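Local coordinates for cell wall surface anchor protein (Streptococcus agalactiae, PDB 4Z1P), which probably acts as an adhesin of the antigen I/II family, anchored in the bacterial cell wall and mediating attachment to host or partner surfaces, at residues Q36-Y41 against V158-F163; G54-D59 against F115-A120; D175-E180 against E210-P215; Y220-Y225 against F319-K324. All blocks are in the same frame, centred on the assembly; numbering follows the deposited sequence.

Overall arrangement
The chain forms two β-sandwich halves in series, each pairing a four-stranded antiparallel sheet with a five-stranded one. Contacts 1 and 2 belong to the first half, centres about 10 Å apart; along the chain contact 2 falls between the segments of contact 1, and strands 153-162 and 55-61 are neighbours in the five-stranded sheet. Contacts 3 and 4 come later, near the junction of the halves, centres about 10 Å apart and linked by a hydrogen bond between Tyr225 OH and Trp212 O. About 39 Å separates the centres of contacts 1 and 3, yet strand 165-177 runs toward the junction from beside 153-162. Contacts 3 and 4 probably help set how the sandwiches join end to end.

Contact 1: residues Q36-Y41 against V158-F163; sequences QNFSQY and VAQIDF
The Tyr41 ring lies between two groups, with Gln40 CG over the centre of one face and Phe163 CE2 over the centre of the other, while Asp162 OD2 stands at its edge. Phe163 presents its own edge to Tyr41 in a T-shaped pair, centroids 5.2 Å apart and planes at 82°. Phe38 turns a ring edge to the same carboxylate, its CE1 lying 3.6 Å from Asp162 OD1. Helix 123-131 and Phe55 add further apolar cover, so aromatic residues suit these places.

The polar groups meet beside the rings. Tyr41 OH donates to Asp162 OD2 over a short 2.5 Å, meeting it on the anti side. Gln160 takes hold of one residue's backbone at both ends: OE1 accepts from Asn37 N at 2.9 Å, in the carbonyl plane, and NE2 donates to Asn37 O at 3.0 Å. The glutamine CG is tucked between backbone N and carbonyl carbon (chi1 76°), beyond which the chain extends far enough for its amide to reach the loop. The second NE2 proton goes almost straight to the syn lone pair of Asp162 OD1. A water bridges the same OD1 (2.7 Å) to Gln36 NE2, and Gln36 OE1 is held in turn by Tyr139 OH.

The loop after strand 29-36 is thus tied to one face of the five-stranded sheet of the β-sandwich, through side chains of strand 153-162. With three donors on one carboxylate and both amide protons of Gln160 engaged, the buried polar atoms pay for their desolvation, and the glutamine amide can hardly be flipped without losing its bonds.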
# COMPACT_ATOMS: atom_id res chain seq x y z
N GLN A 36 -5.56 -23.28 -0.12
CA GLN A 36 -5.18 -24.50 0.56
C GLN A 36 -5.73 -25.58 -0.36
O GLN A 36 -7.00 -25.74 -0.51
CB GLN A 36 -5.87 -24.56 1.93
CG GLN A 36 -5.63 -25.85 2.72
CD GLN A 36 -6.24 -25.76 4.11
OE1 GLN A 36 -7.20 -25.02 4.33
NE2 GLN A 36 -5.69 -26.49 5.05
N ASN A 37 -4.81 -26.26 -1.07
CA ASN A 37 -5.21 -27.22 -2.12
C ASN A 37 -5.42 -28.62 -1.64
O ASN A 37 -4.56 -29.21 -1.00
CB ASN A 37 -4.18 -27.18 -3.26
CG ASN A 37 -4.30 -25.93 -4.06
OD1 ASN A 37 -5.38 -25.55 -4.49
ND2 ASN A 37 -3.26 -25.23 -4.16
N PHE A 38 -6.61 -29.16 -1.92
CA PHE A 38 -6.94 -30.54 -1.60
C PHE A 38 -7.37 -31.37 -2.83
O PHE A 38 -7.62 -32.55 -2.66
CB PHE A 38 -8.07 -30.67 -0.51
CG PHE A 38 -7.69 -30.15 0.83
CD1 PHE A 38 -6.54 -30.55 1.41
CD2 PHE A 38 -8.53 -29.22 1.54
CE1 PHE A 38 -6.13 -30.09 2.62
CE2 PHE A 38 -8.14 -28.79 2.78
CZ PHE A 38 -6.97 -29.21 3.33
N SER A 39 -7.47 -30.78 -4.00
CA SER A 39 -8.02 -31.50 -5.19
C SER A 39 -7.21 -32.74 -5.53
O SER A 39 -7.77 -33.77 -5.98
CB SER A 39 -8.12 -30.59 -6.39
OG SER A 39 -6.86 -30.11 -6.73
N GLN A 40 -5.95 -32.71 -5.12
CA GLN A 40 -5.00 -33.83 -5.31
C GLN A 40 -5.32 -35.07 -4.50
O GLN A 40 -4.86 -36.20 -4.81
CB GLN A 40 -3.55 -33.30 -5.17
CG GLN A 40 -3.04 -33.01 -3.74
CD GLN A 40 -3.34 -31.60 -3.28
OE1 GLN A 40 -4.21 -30.92 -3.84
NE2 GLN A 40 -2.59 -31.13 -2.25
N TYR A 41 -6.13 -34.91 -3.44
CA TYR A 41 -6.47 -36.00 -2.63
C TYR A 41 -7.83 -36.63 -2.94
O TYR A 41 -8.27 -37.56 -2.23
CB TYR A 41 -6.48 -35.53 -1.15
CG TYR A 41 -5.16 -34.97 -0.72
CD1 TYR A 41 -4.00 -35.76 -0.74
CD2 TYR A 41 -5.03 -33.64 -0.28
CE1 TYR A 41 -2.77 -35.22 -0.32
CE2 TYR A 41 -3.77 -33.11 0.11
CZ TYR A 41 -2.64 -33.90 0.07
OH TYR A 41 -1.40 -33.39 0.49
N VAL A 158 2.60 -18.57 2.39
CA VAL A 158 1.73 -19.64 2.95
C VAL A 158 2.39 -20.97 2.93
O VAL A 158 3.25 -21.18 2.11
CB VAL A 158 0.40 -19.73 2.20
CG1 VAL A 158 -0.48 -18.48 2.56
CG2 VAL A 158 0.58 -19.82 0.66
N ALA A 159 1.91 -21.88 3.76
CA ALA A 159 2.32 -23.29 3.79
C ALA A 159 1.13 -24.13 4.25
O ALA A 159 0.16 -23.58 4.87
CB ALA A 159 3.50 -23.49 4.73
N GLN A 160 1.13 -25.40 3.90
CA GLN A 160 0.10 -26.30 4.32
C GLN A 160 0.68 -27.55 4.79
O GLN A 160 1.79 -28.01 4.29
CB GLN A 160 -1.06 -26.46 3.31
CG GLN A 160 -0.90 -27.26 2.12
CD GLN A 160 -2.16 -27.23 1.21
OE1 GLN A 160 -2.34 -26.32 0.42
NE2 GLN A 160 -2.96 -28.23 1.31
N ILE A 161 -0.02 -28.16 5.71
CA ILE A 161 0.42 -29.46 6.25
C ILE A 161 -0.74 -30.39 6.17
O ILE A 161 -1.81 -30.11 6.79
CB ILE A 161 0.94 -29.36 7.67
CG1 ILE A 161 2.02 -28.34 7.71
CG2 ILE A 161 1.40 -30.73 8.18
CD1 ILE A 161 2.42 -28.02 9.14
N ASP A 162 -0.60 -31.40 5.32
CA ASP A 162 -1.65 -32.35 5.03
C ASP A 162 -1.19 -33.68 5.57
O ASP A 162 -0.16 -34.22 5.11
CB ASP A 162 -1.86 -32.51 3.53
CG ASP A 162 -2.05 -31.22 2.80
OD1 ASP A 162 -2.66 -30.26 3.39
OD2 ASP A 162 -1.57 -31.14 1.65
N PHE A 163 -1.94 -34.28 6.47
CA PHE A 163 -1.60 -35.59 7.06
C PHE A 163 -0.15 -35.63 7.59
O PHE A 163 0.58 -36.66 7.45
CB PHE A 163 -1.77 -36.75 6.00
CG PHE A 163 -2.99 -36.70 5.12
CD1 PHE A 163 -4.21 -37.24 5.55
CD2 PHE A 163 -2.95 -36.17 3.86
CE1 PHE A 163 -5.32 -37.25 4.76
CE2 PHE A 163 -4.04 -36.19 3.04
CZ PHE A 163 -5.24 -36.74 3.49
O HOH W 1 -3.79 -28.55 5.12

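Contact 2: residues G54-D59 against F115-A120; sequences GFAFVD and FYMWTA
Trp118 O is gripped by three groups: Phe57 N donates to it at 2.8 Å, a water at 2.9 Å, and the CA-H of Ala56 makes a weaker C-H...O contact. This is the antiparallel pairing of strands 55-61 and 115-120 in the five-stranded sheet of a β-sandwich. The exchange is returned by Trp118 N to Phe57 O, completing a hydrogen-bonded pair; Asp59 and Tyr116 form the next, and between them lies the non-hydrogen-bonded pair of Val58 and Met117. The water also donates to Phe55 O, which accepts from Ala120 N as well.

One face of the sheet carries Phe57, Asp59, Tyr116 and Trp118, turned toward strands 65-75 and 137-145 of the opposing sheet. Trp118 CE3 comes to the edge of the Phe57 ring there, 4.1 Å from Phe57 CD2, and Tyr139 packs against both rings. Asp59 points into this apolar layer, which it can afford because Asn156 ND2 binds its OD2; its CB rests at the indole edge, 4.0 Å from Trp118 CZ3.

The other face carries Ala56 and the β-branched Val58 and Thr119, which suit extended strands, together with the slender Met117. Val58 divides its branches: with CG1 opposite the backbone N (chi1 174°), that methyl reaches Phe115 CD2 at 3.8 Å, while CG2 lies 3.9 Å from Met117 CG.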
# COMPACT_ATOMS: atom_id res chain seq x y z
N GLY A 54 -4.17 -34.54 10.83
CA GLY A 54 -4.94 -33.34 10.49
C GLY A 54 -4.49 -32.50 9.33
O GLY A 54 -3.78 -32.97 8.45
N PHE A 55 -4.94 -31.24 9.35
CA PHE A 55 -4.80 -30.37 8.20
C PHE A 55 -4.59 -29.01 8.79
O PHE A 55 -5.49 -28.48 9.53
CB PHE A 55 -6.05 -30.41 7.29
CG PHE A 55 -6.40 -31.80 6.89
CD1 PHE A 55 -5.66 -32.46 5.93
CD2 PHE A 55 -7.30 -32.50 7.62
CE1 PHE A 55 -5.91 -33.81 5.66
CE2 PHE A 55 -7.61 -33.84 7.35
CZ PHE A 55 -6.88 -34.53 6.38
N ALA A 56 -3.42 -28.45 8.49
CA ALA A 56 -3.07 -27.11 8.96
C ALA A 56 -2.73 -26.22 7.83
O ALA A 56 -2.18 -26.70 6.83
CB ALA A 56 -1.88 -27.18 9.86
N PHE A 57 -3.12 -24.94 7.94
CA PHE A 57 -2.77 -23.92 6.97
C PHE A 57 -2.08 -22.79 7.70
O PHE A 57 -2.58 -22.30 8.74
CB PHE A 57 -4.06 -23.34 6.34
CG PHE A 57 -3.79 -22.48 5.14
CD1 PHE A 57 -3.28 -23.07 3.99
CD2 PHE A 57 -3.97 -21.09 5.17
CE1 PHE A 57 -2.99 -22.34 2.88
CE2 PHE A 57 -3.64 -20.32 4.06
CZ PHE A 57 -3.17 -20.96 2.92
N VAL A 58 -0.94 -22.35 7.16
CA VAL A 58 -0.15 -21.34 7.78
C VAL A 58 -0.03 -20.16 6.91
O VAL A 58 0.40 -20.30 5.76
CB VAL A 58 1.33 -21.85 8.11
CG1 VAL A 58 2.20 -20.69 8.62
CG2 VAL A 58 1.24 -22.98 9.12
N ASP A 59 -0.31 -18.96 7.45
CA ASP A 59 0.05 -17.72 6.75
C ASP A 59 1.14 -16.95 7.53
O ASP A 59 0.99 -16.68 8.74
CB ASP A 59 -1.15 -16.81 6.58
CG ASP A 59 -0.82 -15.58 5.74
OD1 ASP A 59 0.01 -14.69 6.16
OD2 ASP A 59 -1.37 -15.48 4.65
N PHE A 115 3.13 -15.72 13.13
CA PHE A 115 2.32 -16.21 12.05
C PHE A 115 0.94 -16.61 12.53
O PHE A 115 0.66 -16.57 13.75
CB PHE A 115 3.01 -17.40 11.37
CG PHE A 115 3.21 -18.59 12.26
CD1 PHE A 115 4.33 -18.70 13.03
CD2 PHE A 115 2.33 -19.66 12.27
CE1 PHE A 115 4.55 -19.84 13.78
CE2 PHE A 115 2.51 -20.78 13.05
CZ PHE A 115 3.63 -20.89 13.82
N TYR A 116 0.07 -16.91 11.56
CA TYR A 116 -1.28 -17.36 11.79
C TYR A 116 -1.42 -18.76 11.25
O TYR A 116 -0.76 -19.12 10.27
CB TYR A 116 -2.27 -16.45 11.05
CG TYR A 116 -2.16 -15.03 11.42
CD1 TYR A 116 -1.19 -14.23 10.89
CD2 TYR A 116 -3.07 -14.45 12.37
CE1 TYR A 116 -1.11 -12.88 11.25
CE2 TYR A 116 -3.00 -13.12 12.71
CZ TYR A 116 -2.05 -12.34 12.15
OH TYR A 116 -1.95 -11.05 12.52
N MET A 117 -2.18 -19.59 11.95
CA MET A 117 -2.39 -20.91 11.53
C MET A 117 -3.81 -21.38 11.78
O MET A 117 -4.40 -21.01 12.81
CB MET A 117 -1.39 -21.86 12.22
CG MET A 117 -1.50 -23.30 11.82
SD MET A 117 -0.21 -24.32 12.60
CE MET A 117 -0.63 -24.23 14.27
N TRP A 118 -4.37 -22.09 10.82
CA TRP A 118 -5.75 -22.60 10.94
C TRP A 118 -5.65 -24.08 10.85
O TRP A 118 -5.03 -24.60 9.91
CB TRP A 118 -6.62 -22.07 9.77
CG TRP A 118 -6.94 -20.63 9.83
CD1 TRP A 118 -8.08 -20.06 10.40
CD2 TRP A 118 -6.15 -19.55 9.39
NE1 TRP A 118 -8.03 -18.72 10.29
CE2 TRP A 118 -6.84 -18.36 9.70
CE3 TRP A 118 -4.91 -19.47 8.79
CZ2 TRP A 118 -6.36 -17.12 9.38
CZ3 TRP A 118 -4.45 -18.24 8.41
CH2 TRP A 118 -5.15 -17.07 8.76
N THR A 119 -6.17 -24.78 11.82
CA THR A 119 -6.18 -26.22 11.90
C THR A 119 -7.58 -26.80 11.96
O THR A 119 -8.55 -26.18 12.59
CB THR A 119 -5.45 -26.68 13.19
OG1 THR A 119 -5.95 -25.97 14.28
CG2 THR A 119 -3.97 -26.42 13.09
N ALA A 120 -7.79 -27.94 11.31
CA ALA A 120 -9.03 -28.59 11.37
C ALA A 120 -9.37 -29.06 12.76
O ALA A 120 -8.64 -29.80 13.37
CB ALA A 120 -9.16 -29.72 10.36
O HOH W 2 -6.59 -26.03 7.90

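Contact 3: residues D175-E180 against E210-P215; sequences DLTTPE and EGWVVP
Trp212 lies flat beneath the chain of Pro179 and Glu180, and its side chain can be followed outward. CB starts 3.4 Å from Glu180 O. With CG opposite the backbone N (chi1 -177°), the indole runs out alongside the other segment. CD1 sits under the Glu180 peptide, 3.5 Å from Glu180 N. NE1 lies 3.8 Å from Pro179 CA; Thr178 O is 4.0 Å from NE1, without a hydrogen bond. The middle of the ring system belongs to Pro179: its CA stands 3.6 Å from the centroid of the five-membered ring, only 9° off the normal, a clear CH-pi contact. Pro179 CB and CG continue along the six-membered ring, CB being 3.7 Å from Trp212 CD2. At the far end Thr177 brings CB to CZ2 and OG1 to CH2, and the same OG1 makes a weak hydrogen bond to Val24 O. On the opposite face, Val214 N lies toward the rim.

Proline suits the covering role, its rigid ring and polarised CA-H making a good partner for an electron-rich indole. Phe318 and Val320 of strand 311-320, with Leu25, pack around the tryptophan.

The link that follows strand 165-177 thus passes over a loop of the second sandwich. No hydrogen bond joins the two segments, so shape, dispersion and the CH-pi contact hold them together, and a broad indole brings much surface to a junction only partly buried.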
# COMPACT_ATOMS: atom_id res chain seq x y z
N ASP A 175 6.25 -3.38 -2.60
CA ASP A 175 7.10 -2.36 -1.99
C ASP A 175 6.22 -1.27 -1.37
O ASP A 175 5.21 -0.88 -1.97
CB ASP A 175 8.02 -1.75 -3.06
CG ASP A 175 8.34 -2.73 -4.16
OD1 ASP A 175 7.49 -2.93 -5.13
OD2 ASP A 175 9.41 -3.34 -4.01
N LEU A 176 6.58 -0.80 -0.18
CA LEU A 176 5.88 0.25 0.50
C LEU A 176 6.63 1.54 0.19
O LEU A 176 7.81 1.66 0.56
CB LEU A 176 5.88 -0.01 1.98
CG LEU A 176 5.04 0.87 2.92
CD1 LEU A 176 5.46 2.34 2.98
CD2 LEU A 176 3.58 0.74 2.54
N THR A 177 5.92 2.50 -0.43
CA THR A 177 6.47 3.81 -0.81
C THR A 177 5.79 4.85 0.02
O THR A 177 4.57 5.05 -0.05
CB THR A 177 6.30 4.10 -2.28
OG1 THR A 177 4.90 4.01 -2.61
CG2 THR A 177 7.15 3.12 -3.20
N THR A 178 6.58 5.52 0.83
CA THR A 178 6.10 6.60 1.66
C THR A 178 6.29 7.90 0.82
O THR A 178 7.39 8.21 0.42
CB THR A 178 6.94 6.69 2.96
OG1 THR A 178 6.57 5.62 3.85
CG2 THR A 178 6.66 8.04 3.70
N PRO A 179 5.22 8.65 0.62
CA PRO A 179 5.40 9.90 -0.12
C PRO A 179 6.22 10.90 0.63
O PRO A 179 6.24 10.89 1.86
CB PRO A 179 3.99 10.41 -0.32
CG PRO A 179 3.09 9.23 -0.09
CD PRO A 179 3.81 8.30 0.82
N GLU A 180 6.94 11.74 -0.11
CA GLU A 180 7.78 12.79 0.42
C GLU A 180 7.66 14.05 -0.47
O GLU A 180 7.57 13.92 -1.69
CB GLU A 180 9.20 12.30 0.35
CG GLU A 180 10.18 13.14 1.11
CD GLU A 180 11.61 12.71 0.82
OE1 GLU A 180 11.82 11.75 0.03
OE2 GLU A 180 12.52 13.33 1.39
N GLU A 210 7.47 21.00 -4.29
CA GLU A 210 7.95 19.87 -5.10
C GLU A 210 7.07 18.69 -4.73
O GLU A 210 7.21 18.08 -3.65
CB GLU A 210 9.42 19.53 -4.82
CG GLU A 210 10.39 20.63 -5.19
CD GLU A 210 11.84 20.34 -4.70
OE1 GLU A 210 12.46 21.32 -4.21
OE2 GLU A 210 12.29 19.16 -4.80
N GLY A 211 6.14 18.37 -5.60
CA GLY A 211 5.30 17.17 -5.39
C GLY A 211 6.03 15.86 -5.42
O GLY A 211 7.13 15.72 -5.97
N TRP A 212 5.39 14.84 -4.84
CA TRP A 212 6.02 13.50 -4.88
C TRP A 212 5.82 12.89 -6.23
O TRP A 212 4.75 13.07 -6.85
CB TRP A 212 5.34 12.61 -3.86
CG TRP A 212 5.92 11.26 -3.75
CD1 TRP A 212 7.21 10.95 -3.47
CD2 TRP A 212 5.20 10.03 -3.80
NE1 TRP A 212 7.36 9.56 -3.37
CE2 TRP A 212 6.13 8.99 -3.55
CE3 TRP A 212 3.88 9.72 -4.03
CZ2 TRP A 212 5.77 7.68 -3.57
CZ3 TRP A 212 3.51 8.40 -4.06
CH2 TRP A 212 4.44 7.40 -3.85
N VAL A 213 6.81 12.14 -6.69
CA VAL A 213 6.65 11.41 -7.91
C VAL A 213 6.02 10.02 -7.61
O VAL A 213 6.68 9.11 -7.00
CB VAL A 213 7.97 11.25 -8.72
CG1 VAL A 213 7.75 10.43 -10.01
CG2 VAL A 213 8.58 12.60 -9.08
N VAL A 214 4.77 9.85 -8.04
CA VAL A 214 4.09 8.57 -7.92
C VAL A 214 4.82 7.66 -8.91
O VAL A 214 4.89 7.96 -10.12
CB VAL A 214 2.62 8.68 -8.23
CG1 VAL A 214 1.96 7.34 -7.99
CG2 VAL A 214 1.92 9.70 -7.33
N PRO A 215 5.41 6.57 -8.41
CA PRO A 215 6.21 5.74 -9.34
C PRO A 215 5.38 4.84 -10.27
O PRO A 215 4.22 4.44 -9.99
CB PRO A 215 7.07 4.89 -8.37
CG PRO A 215 6.11 4.62 -7.24
CD PRO A 215 5.30 5.92 -7.08

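Contact 4: residues Y220-Y225 against F319-K324; sequences YDLFEY and FVNGNK
Asn321 uses both ends of its side-chain amide to hold the loop 220-225. OD1 accepts from two successive backbone amides, Phe223 N at 2.8 Å and Glu224 N at 3.2 Å, both arriving from the same face of its plane. ND2 donates to Asp221 O at 2.9 Å, with the acceptor close to the amide plane. Set beside its backbone N (chi1 -77°), the amide slides under Phe223, whose ring stacks on it at 18° between planes; OD1 lies over the ring face toward the rim, and Asn321 CA-H also points at that face.

The backbone adds Asn321 N to Glu224 O at 3.1 Å, next to the non-hydrogen-bonded pair of Tyr225 and Val320, where strand 225-230 starts and strand 311-320 ends. The extended Glu224 side chain reaches past Phe319 CB, and OE1 accepts from Gly322 N at 2.8 Å, in a bent bond. Leu222 CD2 and Val320 CG2 supply an apolar floor, 3.9 Å apart.

Val320 to Asn323 is a type I' turn, joining strands 311-320 and 323-333. Asparagine and glycine fit its two central places because both tolerate positive phi. Val320 O accepts from Asn323 N and also from Asn323 ND2, while Asn321 O and Asn323 ND2 both bond to Asn27 of the preceding sandwich. Asp221, turned away, forms a salt bridge with Arg292.

The turn's two central N-H groups are taken by Glu224, and the loop's Phe223 and Glu224 N-H groups and Asp221 O by the Asn321 amide, so turn and loop probably stabilise each other, with links reaching across the junction between sandwiches.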
# COMPACT_ATOMS: atom_id res chain seq x y z
N TYR A 220 -2.08 0.57 -7.66
CA TYR A 220 -3.30 1.31 -7.42
C TYR A 220 -3.39 2.44 -8.41
O TYR A 220 -2.38 2.88 -8.92
CB TYR A 220 -3.30 1.89 -5.99
CG TYR A 220 -2.08 2.72 -5.75
CD1 TYR A 220 -0.87 2.12 -5.34
CD2 TYR A 220 -2.09 4.09 -5.97
CE1 TYR A 220 0.28 2.86 -5.16
CE2 TYR A 220 -0.93 4.86 -5.80
CZ TYR A 220 0.25 4.26 -5.40
OH TYR A 220 1.40 5.01 -5.26
N ASP A 221 -4.59 2.93 -8.62
CA ASP A 221 -4.78 4.17 -9.37
C ASP A 221 -4.86 5.39 -8.48
O ASP A 221 -5.26 5.33 -7.27
CB ASP A 221 -6.04 4.05 -10.19
CG ASP A 221 -5.99 2.84 -11.12
OD1 ASP A 221 -4.95 2.61 -11.79
OD2 ASP A 221 -6.94 2.06 -11.10
N LEU A 222 -4.50 6.52 -9.09
CA LEU A 222 -4.53 7.78 -8.39
C LEU A 222 -5.92 8.33 -8.40
O LEU A 222 -6.57 8.36 -9.45
CB LEU A 222 -3.64 8.78 -9.08
CG LEU A 222 -2.16 8.51 -8.91
CD1 LEU A 222 -1.40 9.58 -9.69
CD2 LEU A 222 -1.80 8.59 -7.42
N PHE A 223 -6.34 8.80 -7.23
CA PHE A 223 -7.54 9.61 -7.13
C PHE A 223 -7.41 10.96 -6.42
O PHE A 223 -8.31 11.78 -6.53
CB PHE A 223 -8.65 8.79 -6.53
CG PHE A 223 -8.41 8.40 -5.11
CD1 PHE A 223 -8.79 9.24 -4.08
CD2 PHE A 223 -7.86 7.17 -4.82
CE1 PHE A 223 -8.58 8.89 -2.76
CE2 PHE A 223 -7.62 6.79 -3.49
CZ PHE A 223 -7.99 7.66 -2.46
N GLU A 224 -6.32 11.19 -5.68
CA GLU A 224 -6.09 12.45 -5.02
C GLU A 224 -4.62 12.78 -5.15
O GLU A 224 -3.79 11.94 -4.87
CB GLU A 224 -6.45 12.38 -3.54
CG GLU A 224 -6.01 13.58 -2.73
CD GLU A 224 -6.48 13.53 -1.29
OE1 GLU A 224 -6.33 12.47 -0.67
OE2 GLU A 224 -6.99 14.55 -0.76
N TYR A 225 -4.32 14.00 -5.61
CA TYR A 225 -2.96 14.49 -5.64
C TYR A 225 -3.09 15.99 -5.43
O TYR A 225 -3.53 16.71 -6.31
CB TYR A 225 -2.27 14.08 -6.95
CG TYR A 225 -0.79 14.41 -7.07
CD1 TYR A 225 -0.33 15.74 -7.22
CD2 TYR A 225 0.16 13.41 -7.03
CE1 TYR A 225 1.03 16.00 -7.32
CE2 TYR A 225 1.51 13.65 -7.14
CZ TYR A 225 1.94 14.98 -7.31
OH TYR A 225 3.31 15.22 -7.39
N PHE A 319 -1.27 15.72 -0.19
CA PHE A 319 -2.11 14.54 -0.05
C PHE A 319 -2.05 13.73 -1.33
O PHE A 319 -2.27 14.27 -2.42
CB PHE A 319 -3.57 14.92 0.20
CG PHE A 319 -3.79 15.68 1.46
CD1 PHE A 319 -3.44 17.02 1.55
CD2 PHE A 319 -4.38 15.06 2.56
CE1 PHE A 319 -3.65 17.74 2.72
CE2 PHE A 319 -4.57 15.75 3.74
CZ PHE A 319 -4.22 17.11 3.81
N VAL A 320 -1.77 12.43 -1.21
CA VAL A 320 -1.89 11.52 -2.33
C VAL A 320 -2.67 10.28 -1.83
O VAL A 320 -2.27 9.67 -0.85
CB VAL A 320 -0.54 11.16 -2.95
CG1 VAL A 320 0.46 10.62 -1.93
CG2 VAL A 320 -0.69 10.16 -4.08
N ASN A 321 -3.82 10.03 -2.46
CA ASN A 321 -4.74 8.94 -2.12
C ASN A 321 -4.91 8.84 -0.63
O ASN A 321 -4.85 7.76 -0.07
CB ASN A 321 -4.23 7.63 -2.72
CG ASN A 321 -4.49 7.52 -4.20
OD1 ASN A 321 -4.75 8.54 -4.93
ND2 ASN A 321 -4.38 6.29 -4.68
N GLY A 322 -5.13 9.98 -0.00
CA GLY A 322 -5.47 10.06 1.40
C GLY A 322 -4.30 10.08 2.33
O GLY A 322 -4.49 10.19 3.52
N ASN A 323 -3.08 9.96 1.81
CA ASN A 323 -1.89 9.96 2.62
C ASN A 323 -1.32 11.39 2.70
O ASN A 323 -1.01 11.95 1.67
CB ASN A 323 -0.83 9.09 1.98
CG ASN A 323 -1.24 7.65 1.94
OD1 ASN A 323 -1.09 6.93 2.96
ND2 ASN A 323 -1.87 7.24 0.84
N LYS A 324 -1.23 11.94 3.91
CA LYS A 324 -0.81 13.33 4.14
C LYS A 324 0.62 13.37 4.55
O LYS A 324 1.04 12.63 5.44
CB LYS A 324 -1.66 13.98 5.27
CG LYS A 324 -1.29 15.44 5.57
CD LYS A 324 -2.22 16.00 6.65
CE LYS A 324 -1.57 17.14 7.35
NZ LYS A 324 -2.59 17.89 8.15